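MIP07328p (Drosophila melanogaster, PDB 6FKK) acts as a membrane-bound semaphorin with chemorepellent activity, an axon guidance cue that probably signals through plexin receptors bound by its sema domain. Local coordinates at residues 251-256 with 362-367; 229-234 with 308-313; 210-215 with 223-228; 286-291 with 299-304. One frame throughout, in Å; residues are numbered along the deposited sequence.

Interaction 1 (251-256 with 362-367); sequences LKARLN and PLMEEA. With NAG (2-acetamido-2-deoxy-beta-D-glucopyranose), chain B.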
# COMPACT_ATOMS: atom_id res chain seq x y z
N LEU A 251 -11.05 15.44 -4.71
CA LEU A 251 -11.55 14.70 -5.85
C LEU A 251 -11.14 13.25 -5.70
O LEU A 251 -10.16 12.92 -5.03
CB LEU A 251 -11.01 15.26 -7.17
CG LEU A 251 -11.38 16.70 -7.52
CD1 LEU A 251 -10.65 17.15 -8.78
CD2 LEU A 251 -12.88 16.81 -7.71
N LYS A 252 -11.91 12.36 -6.34
CA LYS A 252 -11.59 10.94 -6.32
C LYS A 252 -11.97 10.31 -7.66
O LYS A 252 -12.85 10.79 -8.37
CB LYS A 252 -12.30 10.20 -5.18
CG LYS A 252 -13.81 10.27 -5.21
CD LYS A 252 -14.41 9.50 -4.04
CE LYS A 252 -15.92 9.56 -4.03
NZ LYS A 252 -16.50 8.82 -2.87
N ALA A 253 -11.28 9.22 -7.98
CA ALA A 253 -11.52 8.47 -9.20
C ALA A 253 -11.45 6.98 -8.89
O ALA A 253 -10.77 6.56 -7.95
CB ALA A 253 -10.51 8.83 -10.30
N ARG A 254 -12.18 6.19 -9.67
CA ARG A 254 -12.17 4.75 -9.49
C ARG A 254 -10.90 4.15 -10.07
O ARG A 254 -10.40 4.59 -11.11
CB ARG A 254 -13.40 4.12 -10.14
CG ARG A 254 -13.48 2.61 -9.96
CD ARG A 254 -14.62 2.00 -10.75
NE ARG A 254 -14.68 0.56 -10.57
CZ ARG A 254 -15.54 -0.24 -11.19
NH1 ARG A 254 -16.42 0.27 -12.04
NH2 ARG A 254 -15.51 -1.55 -10.96
N LEU A 255 -10.38 3.13 -9.39
CA LEU A 255 -9.27 2.35 -9.92
C LEU A 255 -9.82 1.15 -10.68
O LEU A 255 -10.77 0.50 -10.24
CB LEU A 255 -8.35 1.89 -8.79
CG LEU A 255 -7.60 2.99 -8.04
CD1 LEU A 255 -6.81 2.40 -6.90
CD2 LEU A 255 -6.69 3.75 -9.00
N ASN A 256 -9.21 0.86 -11.83
CA ASN A 256 -9.68 -0.18 -12.74
C ASN A 256 -8.64 -1.29 -12.79
O ASN A 256 -7.66 -1.20 -13.54
CB ASN A 256 -9.96 0.40 -14.13
CG ASN A 256 -10.60 -0.61 -15.08
OD1 ASN A 256 -10.44 -1.82 -14.93
ND2 ASN A 256 -11.33 -0.10 -16.06
N PRO A 362 -17.57 15.19 -6.45
CA PRO A 362 -16.20 14.80 -6.11
C PRO A 362 -15.70 13.59 -6.88
O PRO A 362 -14.51 13.26 -6.78
CB PRO A 362 -16.31 14.48 -4.61
CG PRO A 362 -17.69 13.93 -4.48
CD PRO A 362 -18.55 14.66 -5.49
N LEU A 363 -16.55 12.92 -7.65
CA LEU A 363 -16.19 11.70 -8.35
C LEU A 363 -15.99 11.98 -9.83
O LEU A 363 -16.85 12.58 -10.48
CB LEU A 363 -17.27 10.63 -8.16
CG LEU A 363 -17.02 9.29 -8.86
CD1 LEU A 363 -15.70 8.70 -8.41
CD2 LEU A 363 -18.17 8.34 -8.58
N MET A 364 -14.84 11.56 -10.35
CA MET A 364 -14.52 11.77 -11.76
C MET A 364 -15.17 10.69 -12.62
O MET A 364 -15.37 9.55 -12.19
CB MET A 364 -13.01 11.77 -11.97
CG MET A 364 -12.26 12.73 -11.06
SD MET A 364 -12.75 14.45 -11.28
CE MET A 364 -12.30 14.71 -12.99
N GLU A 365 -15.51 11.07 -13.85
CA GLU A 365 -16.23 10.17 -14.74
C GLU A 365 -15.39 8.95 -15.11
O GLU A 365 -15.83 7.81 -14.99
CB GLU A 365 -16.68 10.91 -16.00
CG GLU A 365 -17.42 10.05 -17.02
CD GLU A 365 -18.80 9.63 -16.55
OE1 GLU A 365 -19.33 10.26 -15.61
OE2 GLU A 365 -19.35 8.66 -17.11
N GLU A 366 -14.16 9.19 -15.56
CA GLU A 366 -13.30 8.12 -16.05
C GLU A 366 -12.55 7.45 -14.91
O GLU A 366 -12.22 8.07 -13.90
CB GLU A 366 -12.31 8.65 -17.08
CG GLU A 366 -12.97 9.16 -18.36
CD GLU A 366 -13.79 8.09 -19.06
OE1 GLU A 366 -13.37 6.91 -19.05
OE2 GLU A 366 -14.86 8.42 -19.61
N ALA A 367 -12.28 6.16 -15.08
CA ALA A 367 -11.51 5.38 -14.13
C ALA A 367 -10.04 5.35 -14.54
O ALA A 367 -9.69 5.61 -15.69
CB ALA A 367 -12.06 3.96 -14.02
C1 NAG B . -11.96 -0.97 -17.01
C2 NAG B . -13.16 -0.31 -17.68
C3 NAG B . -13.82 -1.27 -18.68
C4 NAG B . -12.78 -1.88 -19.62
C5 NAG B . -11.58 -2.41 -18.84
C6 NAG B . -10.46 -2.89 -19.73
C7 NAG B . -14.34 1.40 -16.36
C8 NAG B . -15.38 1.65 -15.31
N2 NAG B . -14.13 0.12 -16.68
O3 NAG B . -14.79 -0.53 -19.41
O4 NAG B . -13.33 -3.01 -20.30
O5 NAG B . -11.05 -1.39 -18.00
O6 NAG B . -9.96 -1.84 -20.54
O7 NAG B . -13.71 2.32 -16.89

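Interaction 2 (229-234 with 308-313); sequences VARVCK and DILAAF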
# COMPACT_ATOMS: atom_id res chain seq x y z
N VAL A 229 -8.95 6.20 -5.77
CA VAL A 229 -7.84 7.07 -5.43
C VAL A 229 -8.38 8.49 -5.31
O VAL A 229 -9.09 8.96 -6.20
CB VAL A 229 -6.69 6.98 -6.45
CG1 VAL A 229 -7.18 7.25 -7.87
CG2 VAL A 229 -5.57 7.95 -6.08
N ALA A 230 -8.06 9.15 -4.20
CA ALA A 230 -8.51 10.51 -3.96
C ALA A 230 -7.29 11.39 -3.70
O ALA A 230 -6.23 10.92 -3.31
CB ALA A 230 -9.48 10.58 -2.77
N ARG A 231 -7.46 12.70 -3.94
CA ARG A 231 -6.36 13.63 -3.79
C ARG A 231 -6.86 14.93 -3.16
O ARG A 231 -8.04 15.27 -3.25
CB ARG A 231 -5.67 13.93 -5.13
CG ARG A 231 -6.29 15.04 -5.94
CD ARG A 231 -5.52 15.26 -7.23
NE ARG A 231 -6.00 16.41 -7.98
CZ ARG A 231 -5.52 16.78 -9.16
NH1 ARG A 231 -4.54 16.09 -9.72
NH2 ARG A 231 -6.02 17.84 -9.79
N VAL A 232 -5.93 15.64 -2.53
CA VAL A 232 -6.17 16.96 -1.96
C VAL A 232 -4.95 17.83 -2.23
O VAL A 232 -3.82 17.34 -2.30
CB VAL A 232 -6.46 16.90 -0.44
CG1 VAL A 232 -7.80 16.24 -0.17
CG2 VAL A 232 -5.35 16.16 0.28
N CYS A 233 -5.19 19.13 -2.40
CA CYS A 233 -4.10 20.08 -2.53
C CYS A 233 -3.53 20.38 -1.15
O CYS A 233 -4.28 20.63 -0.21
CB CYS A 233 -4.56 21.37 -3.20
SG CYS A 233 -4.99 21.24 -4.96
N LYS A 234 -2.20 20.37 -1.04
CA LYS A 234 -1.59 20.65 0.25
C LYS A 234 -1.74 22.12 0.64
O LYS A 234 -1.86 22.43 1.83
CB LYS A 234 -0.11 20.25 0.23
CG LYS A 234 0.12 18.77 -0.05
CD LYS A 234 1.57 18.37 0.18
CE LYS A 234 2.51 19.06 -0.79
NZ LYS A 234 3.89 18.50 -0.73
N ASP A 308 -0.95 8.65 -14.95
CA ASP A 308 -2.32 8.31 -15.32
C ASP A 308 -3.30 8.60 -14.19
O ASP A 308 -4.45 8.97 -14.45
CB ASP A 308 -2.42 6.83 -15.72
CG ASP A 308 -1.83 6.56 -17.09
OD1 ASP A 308 -1.77 7.50 -17.90
OD2 ASP A 308 -1.43 5.40 -17.35
N ILE A 309 -2.87 8.45 -12.94
CA ILE A 309 -3.73 8.79 -11.81
C ILE A 309 -4.02 10.28 -11.80
O ILE A 309 -5.17 10.71 -11.71
CB ILE A 309 -3.09 8.34 -10.49
CG1 ILE A 309 -2.93 6.82 -10.47
CG2 ILE A 309 -3.92 8.81 -9.31
CD1 ILE A 309 -2.29 6.29 -9.21
N LEU A 310 -2.97 11.10 -11.92
CA LEU A 310 -3.15 12.54 -11.90
C LEU A 310 -3.91 13.03 -13.13
O LEU A 310 -4.55 14.08 -13.09
CB LEU A 310 -1.79 13.24 -11.81
CG LEU A 310 -0.99 12.94 -10.54
CD1 LEU A 310 0.39 13.58 -10.60
CD2 LEU A 310 -1.75 13.43 -9.32
N ALA A 311 -3.85 12.27 -14.23
CA ALA A 311 -4.54 12.69 -15.45
C ALA A 311 -6.04 12.49 -15.35
O ALA A 311 -6.81 13.20 -16.01
CB ALA A 311 -3.98 11.94 -16.66
N ALA A 312 -6.49 11.52 -14.54
CA ALA A 312 -7.92 11.26 -14.41
C ALA A 312 -8.65 12.47 -13.84
O ALA A 312 -9.83 12.68 -14.15
CB ALA A 312 -8.15 10.04 -13.53
N PHE A 313 -7.98 13.27 -13.02
CA PHE A 313 -8.59 14.45 -12.42
C PHE A 313 -8.61 15.64 -13.36
O PHE A 313 -9.00 16.74 -12.95
CB PHE A 313 -7.85 14.80 -11.12
CG PHE A 313 -7.80 13.67 -10.14
CD1 PHE A 313 -8.88 13.41 -9.31
CD2 PHE A 313 -6.68 12.87 -10.05
CE1 PHE A 313 -8.83 12.37 -8.40
CE2 PHE A 313 -6.63 11.83 -9.14
CZ PHE A 313 -7.71 11.58 -8.32

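Interaction 3 (210-215 with 223-228); sequences FFRELS and KAVYSR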
# COMPACT_ATOMS: atom_id res chain seq x y z
N PHE A 210 -5.69 6.09 -0.96
CA PHE A 210 -6.20 4.89 -1.60
C PHE A 210 -7.08 4.13 -0.62
O PHE A 210 -6.67 3.88 0.52
CB PHE A 210 -5.06 4.00 -2.10
CG PHE A 210 -4.21 4.64 -3.16
CD1 PHE A 210 -3.18 5.50 -2.82
CD2 PHE A 210 -4.45 4.39 -4.51
CE1 PHE A 210 -2.40 6.10 -3.80
CE2 PHE A 210 -3.68 4.99 -5.48
CZ PHE A 210 -2.65 5.84 -5.13
N PHE A 211 -8.28 3.77 -1.06
CA PHE A 211 -9.25 3.14 -0.17
C PHE A 211 -10.32 2.45 -1.01
O PHE A 211 -10.43 2.66 -2.22
CB PHE A 211 -9.89 4.16 0.78
CG PHE A 211 -10.67 5.24 0.08
CD1 PHE A 211 -10.03 6.38 -0.40
CD2 PHE A 211 -12.04 5.12 -0.10
CE1 PHE A 211 -10.75 7.37 -1.04
CE2 PHE A 211 -12.76 6.11 -0.74
CZ PHE A 211 -12.12 7.24 -1.21
N ARG A 212 -11.11 1.62 -0.34
CA ARG A 212 -12.29 1.00 -0.92
C ARG A 212 -13.52 1.49 -0.16
O ARG A 212 -13.46 1.76 1.04
CB ARG A 212 -12.21 -0.53 -0.86
CG ARG A 212 -12.02 -1.09 0.53
CD ARG A 212 -11.83 -2.60 0.51
NE ARG A 212 -11.69 -3.16 1.85
CZ ARG A 212 -10.54 -3.30 2.48
NH1 ARG A 212 -9.41 -2.91 1.90
NH2 ARG A 212 -10.50 -3.82 3.70
N GLU A 213 -14.64 1.62 -0.87
CA GLU A 213 -15.84 2.19 -0.28
C GLU A 213 -17.06 1.67 -1.03
O GLU A 213 -16.95 1.08 -2.10
CB GLU A 213 -15.80 3.72 -0.32
CG GLU A 213 -15.88 4.29 -1.72
CD GLU A 213 -16.17 5.78 -1.73
OE1 GLU A 213 -15.98 6.42 -2.79
OE2 GLU A 213 -16.59 6.32 -0.68
N LEU A 214 -18.23 1.91 -0.43
CA LEU A 214 -19.48 1.58 -1.08
C LEU A 214 -19.73 2.50 -2.27
O LEU A 214 -19.23 3.63 -2.32
CB LEU A 214 -20.64 1.68 -0.09
CG LEU A 214 -20.59 0.71 1.09
CD1 LEU A 214 -21.79 0.92 2.01
CD2 LEU A 214 -20.53 -0.74 0.61
N SER A 215 -20.51 2.02 -3.23
CA SER A 215 -20.71 2.71 -4.49
C SER A 215 -22.08 3.37 -4.52
O SER A 215 -23.08 2.76 -4.16
CB SER A 215 -20.57 1.75 -5.67
OG SER A 215 -20.88 2.41 -6.88
N LYS A 223 -25.07 -2.48 -2.79
CA LYS A 223 -23.90 -2.50 -1.90
C LYS A 223 -22.74 -3.20 -2.61
O LYS A 223 -22.37 -4.34 -2.31
CB LYS A 223 -24.25 -3.15 -0.57
CG LYS A 223 -25.13 -2.27 0.29
CD LYS A 223 -24.59 -0.84 0.30
CE LYS A 223 -25.56 0.14 0.92
NZ LYS A 223 -25.07 1.55 0.82
N ALA A 224 -22.17 -2.48 -3.56
CA ALA A 224 -20.97 -2.90 -4.28
C ALA A 224 -19.79 -2.06 -3.81
O ALA A 224 -19.90 -0.84 -3.68
CB ALA A 224 -21.15 -2.74 -5.79
N VAL A 225 -18.67 -2.72 -3.57
CA VAL A 225 -17.46 -2.03 -3.14
C VAL A 225 -16.62 -1.69 -4.36
O VAL A 225 -16.39 -2.54 -5.23
CB VAL A 225 -16.66 -2.89 -2.15
CG1 VAL A 225 -15.42 -2.15 -1.69
CG2 VAL A 225 -17.52 -3.27 -0.96
N TYR A 226 -16.18 -0.43 -4.44
CA TYR A 226 -15.27 0.03 -5.48
C TYR A 226 -14.01 0.58 -4.84
O TYR A 226 -14.03 1.10 -3.71
CB TYR A 226 -15.91 1.11 -6.37
CG TYR A 226 -16.98 0.60 -7.31
CD1 TYR A 226 -17.08 -0.75 -7.63
CD2 TYR A 226 -17.89 1.47 -7.89
CE1 TYR A 226 -18.05 -1.21 -8.49
CE2 TYR A 226 -18.87 1.02 -8.76
CZ TYR A 226 -18.95 -0.33 -9.05
OH TYR A 226 -19.92 -0.78 -9.92
N SER A 227 -12.89 0.46 -5.55
CA SER A 227 -11.61 0.99 -5.10
C SER A 227 -11.38 2.36 -5.71
O SER A 227 -11.62 2.57 -6.90
CB SER A 227 -10.47 0.04 -5.47
OG SER A 227 -10.68 -1.24 -4.90
N ARG A 228 -10.90 3.29 -4.90
CA ARG A 228 -10.76 4.68 -5.30
C ARG A 228 -9.37 5.21 -5.00
O ARG A 228 -8.69 4.73 -4.09
CB ARG A 228 -11.78 5.59 -4.59
CG ARG A 228 -13.20 5.04 -4.52
CD ARG A 228 -13.96 5.26 -5.81
NE ARG A 228 -15.40 5.23 -5.57
CZ ARG A 228 -16.32 5.28 -6.53
NH1 ARG A 228 -15.95 5.35 -7.80
NH2 ARG A 228 -17.61 5.26 -6.22

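Interaction 4 (286-291 with 299-304); sequences YAVFTT and SAVCAF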
# COMPACT_ATOMS: atom_id res chain seq x y z
N TYR A 286 2.14 -0.16 -7.20
CA TYR A 286 1.62 -1.52 -7.26
C TYR A 286 0.60 -1.73 -6.14
O TYR A 286 0.83 -1.33 -5.00
CB TYR A 286 2.76 -2.53 -7.13
CG TYR A 286 3.75 -2.50 -8.28
CD1 TYR A 286 4.78 -1.57 -8.31
CD2 TYR A 286 3.66 -3.41 -9.32
CE1 TYR A 286 5.68 -1.55 -9.35
CE2 TYR A 286 4.56 -3.39 -10.36
CZ TYR A 286 5.57 -2.46 -10.37
OH TYR A 286 6.48 -2.44 -11.41
N ALA A 287 -0.51 -2.37 -6.49
CA ALA A 287 -1.60 -2.57 -5.54
C ALA A 287 -2.12 -4.00 -5.65
O ALA A 287 -1.99 -4.65 -6.69
CB ALA A 287 -2.74 -1.58 -5.77
N VAL A 288 -2.71 -4.47 -4.55
CA VAL A 288 -3.29 -5.80 -4.46
C VAL A 288 -4.81 -5.66 -4.37
O VAL A 288 -5.32 -4.90 -3.54
CB VAL A 288 -2.74 -6.57 -3.25
CG1 VAL A 288 -3.54 -7.83 -3.01
CG2 VAL A 288 -1.28 -6.90 -3.47
N PHE A 289 -5.52 -6.40 -5.21
CA PHE A 289 -6.97 -6.37 -5.26
C PHE A 289 -7.54 -7.77 -5.06
O PHE A 289 -6.95 -8.76 -5.52
CB PHE A 289 -7.47 -5.81 -6.60
CG PHE A 289 -7.09 -4.38 -6.85
CD1 PHE A 289 -5.82 -4.06 -7.30
CD2 PHE A 289 -8.02 -3.37 -6.67
CE1 PHE A 289 -5.48 -2.74 -7.54
CE2 PHE A 289 -7.67 -2.05 -6.92
CZ PHE A 289 -6.40 -1.74 -7.35
N THR A 290 -8.68 -7.85 -4.38
CA THR A 290 -9.44 -9.08 -4.25
C THR A 290 -10.85 -8.87 -4.80
O THR A 290 -11.32 -7.74 -4.92
CB THR A 290 -9.51 -9.56 -2.79
OG1 THR A 290 -10.08 -8.53 -1.97
CG2 THR A 290 -8.13 -9.93 -2.27
N THR A 291 -11.51 -9.97 -5.12
CA THR A 291 -12.88 -9.90 -5.61
C THR A 291 -13.86 -9.79 -4.44
O THR A 291 -13.52 -10.05 -3.28
CB THR A 291 -13.24 -11.12 -6.45
OG1 THR A 291 -13.24 -12.29 -5.62
CG2 THR A 291 -12.24 -11.30 -7.57
N SER A 299 -7.81 -13.01 -6.42
CA SER A 299 -6.87 -11.97 -6.05
C SER A 299 -6.09 -11.54 -7.29
O SER A 299 -5.93 -12.32 -8.23
CB SER A 299 -5.90 -12.44 -4.97
OG SER A 299 -6.60 -12.94 -3.85
N ALA A 300 -5.61 -10.31 -7.28
CA ALA A 300 -4.87 -9.79 -8.42
C ALA A 300 -3.91 -8.70 -7.97
O ALA A 300 -4.12 -8.04 -6.95
CB ALA A 300 -5.81 -9.24 -9.50
N VAL A 301 -2.85 -8.53 -8.76
CA VAL A 301 -1.89 -7.45 -8.57
C VAL A 301 -1.96 -6.55 -9.80
O VAL A 301 -1.74 -7.02 -10.93
CB VAL A 301 -0.46 -7.97 -8.36
CG1 VAL A 301 0.52 -6.81 -8.37
CG2 VAL A 301 -0.37 -8.75 -7.07
N CYS A 302 -2.28 -5.28 -9.59
CA CYS A 302 -2.28 -4.29 -10.66
C CYS A 302 -1.29 -3.18 -10.33
O CYS A 302 -1.05 -2.86 -9.16
CB CYS A 302 -3.67 -3.68 -10.88
SG CYS A 302 -4.80 -4.67 -11.90
N ALA A 303 -0.72 -2.60 -11.38
CA ALA A 303 0.17 -1.46 -11.26
C ALA A 303 -0.46 -0.27 -11.96
O ALA A 303 -1.08 -0.42 -13.02
CB ALA A 303 1.55 -1.76 -11.86
N PHE A 304 -0.30 0.91 -11.38
CA PHE A 304 -0.89 2.13 -11.92
C PHE A 304 0.19 3.18 -12.10
O PHE A 304 1.06 3.35 -11.23
CB PHE A 304 -2.00 2.66 -11.01
CG PHE A 304 -3.18 1.74 -10.91
CD1 PHE A 304 -3.23 0.75 -9.95
CD2 PHE A 304 -4.25 1.88 -11.78
CE1 PHE A 304 -4.33 -0.09 -9.86
CE2 PHE A 304 -5.34 1.05 -11.69
CZ PHE A 304 -5.38 0.06 -10.73

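Interaction 1 (251-256 with 362-367)
Lys252 places its CG in the cleft between its own backbone N and carbonyl carbon (chi1 60°) and then runs out extended, while Leu363 swings its CG to the far side from its backbone N (chi1 179°). The two side chains therefore cross at a slant, Lys252 CG lying 4.0 Å from Leu363 CD1, and the ammonium end continues to Glu213. Lys252 is also the residue held by its backbone. Its N donates to Pro362 O at 2.8 Å, and its O accepts Met364 N at 2.9 Å, a single bridge, Lys252 with Leu363, between segments running nearly the same way. Proline suits its end of the bridge because only its carbonyl is needed. Met364, bent at chi2 and chi3, brings SD to 4.2 Å from Leu251 CD1, and its CB faces the small Ala253 CB. Further along, the single methyl of Ala367 fits between Arg254, Asn256 and the sugar, its CB 4.1 Å from Asn256 CB and 3.7 Å from NAG O7. Asn256 ND2 is covalently bonded to NAG C1, and its OD1 is hydrogen-bonded to Ser258. Arg254 touches the acetamido methyl with NH1 and pairs with Asp268. Two backbone bonds thus fix the start of the 362-367 loop on the strand, apolar carbons fill in around them, and at the far end the first sugar of the N-glycan lies against Ala367 and Arg254.

Interaction 2 (229-234 with 308-313)
A helix laid on a propeller blade is what joins these segments: Ile309, Leu310 and Phe313, on and just after helix 306-312, meet Val229 and Arg231 of strand 225-233. The helix follows strand 298-305 and opens a long excursion of the chain before strand 377-380, consistent with the extrusion that semaphorins insert into a blade of their sema propeller. Arg231 and Phe313 slide past each other in opposite directions, their flat groups 21° apart. The overlap is offset, so that Arg231 CD, not the charged head, sits over the ring face, a CH-pi contact 4.0 Å from the Phe313 centroid. The guanidinium instead has Phe313 CB over its centre, 3.6 Å from CZ of Arg231. An arginine extended from CG to NE has both the aliphatic length to cover a ring and a flat head to lie beyond it. Leu310 reaches the edge of that head, CD2 being 3.9 Å from Arg231 NH1. Beside them, Val229 CG2 packs on Ile309 CG2 at 3.7 Å, a fit between branched side chains that fill space close to the backbone. Val229 O lies near the plane of the Phe313 ring at its edge, 3.6 Å from CZ. Arg231 NH2 also has a weak hydrogen bond to Gly341 O. Around this core, Val368 of strand 368-369 touches both Val229 and Ile309, Phe313 leans on Leu251 of strand 251-259, and Val229 meets Phe210 of strand 206-214.

Interaction 3 (210-215 with 223-228)
Glu213 OE1 is gripped by two cations: Arg228 NE across the hairpin, at 3.1 Å, and Lys252 NZ of the next strand, both in salt bridges. Toward the arginine the oxygen uses its anti lone pair, and the bond is bent (142° at the hydrogen), the oxygen lying out of the guanidinium plane; the carboxylate stands at 79° to that plane. Arg228 gets there by folding at its second torsion (chi2 -80°), which turns NE back along the hairpin toward Glu213, while NH1 pairs with Glu217. Nearer the backbone, Arg228 CB lies over one face of the Phe211 ring, a CH-pi contact 4.1 Å from the centroid. Phe211, Glu213, Tyr226 and Arg228 all share this sheet face. Beneath them the antiparallel ladder is regular: Phe211 and Arg228 exchange backbone bonds, Arg228 N to Phe211 O at 2.8 Å, and Glu213 and Tyr226 do likewise, Tyr226 N to Glu213 O at 2.9 Å. On the opposite face Val225 packs CG1 on Arg212 CB at 3.7 Å and CG2 near Leu214 CD2, while Ser227 OG bonds to Asp268 O and Ile270 N of strand 265-279. A leucine in place of Arg228 would probably leave Glu213 with only Lys252 of these two cations and Glu217 without its mate. Two cations on one oxygen of a buried carboxylate are likely to keep Glu213 ionised, so that charge pairing ties this hairpin to strand 251-259.

Interaction 4 (286-291 with 299-304)
Backbone hydrogen bonds carry the pairing of Tyr286 to Thr290 with Ser299 to Ala303, an antiparallel hairpin. Ala287 with Cys302 and Phe289 with Ala300 are the hydrogen-bonded pairs, and Phe289 N to Ala300 O is almost straight (2.8 Å, 178° at the hydrogen), with Ala300 N returning to Phe289 O at 2.7 Å. Aromatic contacts come next. Ala303 CB sits over a face of Tyr286, a CH-pi contact 4.1 Å from the centroid, for which a bare methyl is well suited; the tyrosine hydroxyl bonds to Asp404. Phe289, its CG turned opposite the carbonyl carbon (chi1 -64°), meets Phe304 rim to rim, CZ 3.6 Å from Phe304 CE1, with planes at 58° and neither ring over the other's face. The same ring touches Cys302 CB with CE1 at 3.9 Å, and Cys302 SG lies obliquely to it, 5.4 Å from its centroid. That sulfur is bonded to Cys257, so the aromatic ring flanks a disulfide between strands 298-305 and 251-259. Aliphatic packing lies on the face of Tyr286 and Ala303, where Val288 CG2 is 4.1 Å from Val301 CG2 and both valines also touch Leu386 of strand 386-396. An alanine in place of Phe289 would probably open a gap beside the disulfide and leave the Phe304 rim without its aromatic neighbour. With valines and a few satisfied hydroxyls on one face, toward strand 386-396, and Phe289 beside a disulfide on the other, these central blade strands are packed on both faces, with polar bonds on one and the covalent link on the other.

All four contacts lie in the sema domain, a seven-bladed beta-propeller in this family. Along the chain interaction 3 closes first, as a hairpin; strand 225-233 then continues into interaction 2, whose segments alternate with those of interaction 1. Interaction 4 is nested within the loops that both of these close. Interactions 1 and 2 have centres about 9 Å apart on adjacent strands, 1 and 3 about 11 Å, and 3 and 4 about 14 Å. Thus interactions 3 and 4 build hairpins of two successive blades, whereas 1 and 2 hold what is probably the family's inserted extrusion, beginning near helix 306-312, against the earlier blade, so that local pairing and long-range contacts together join neighbouring blades.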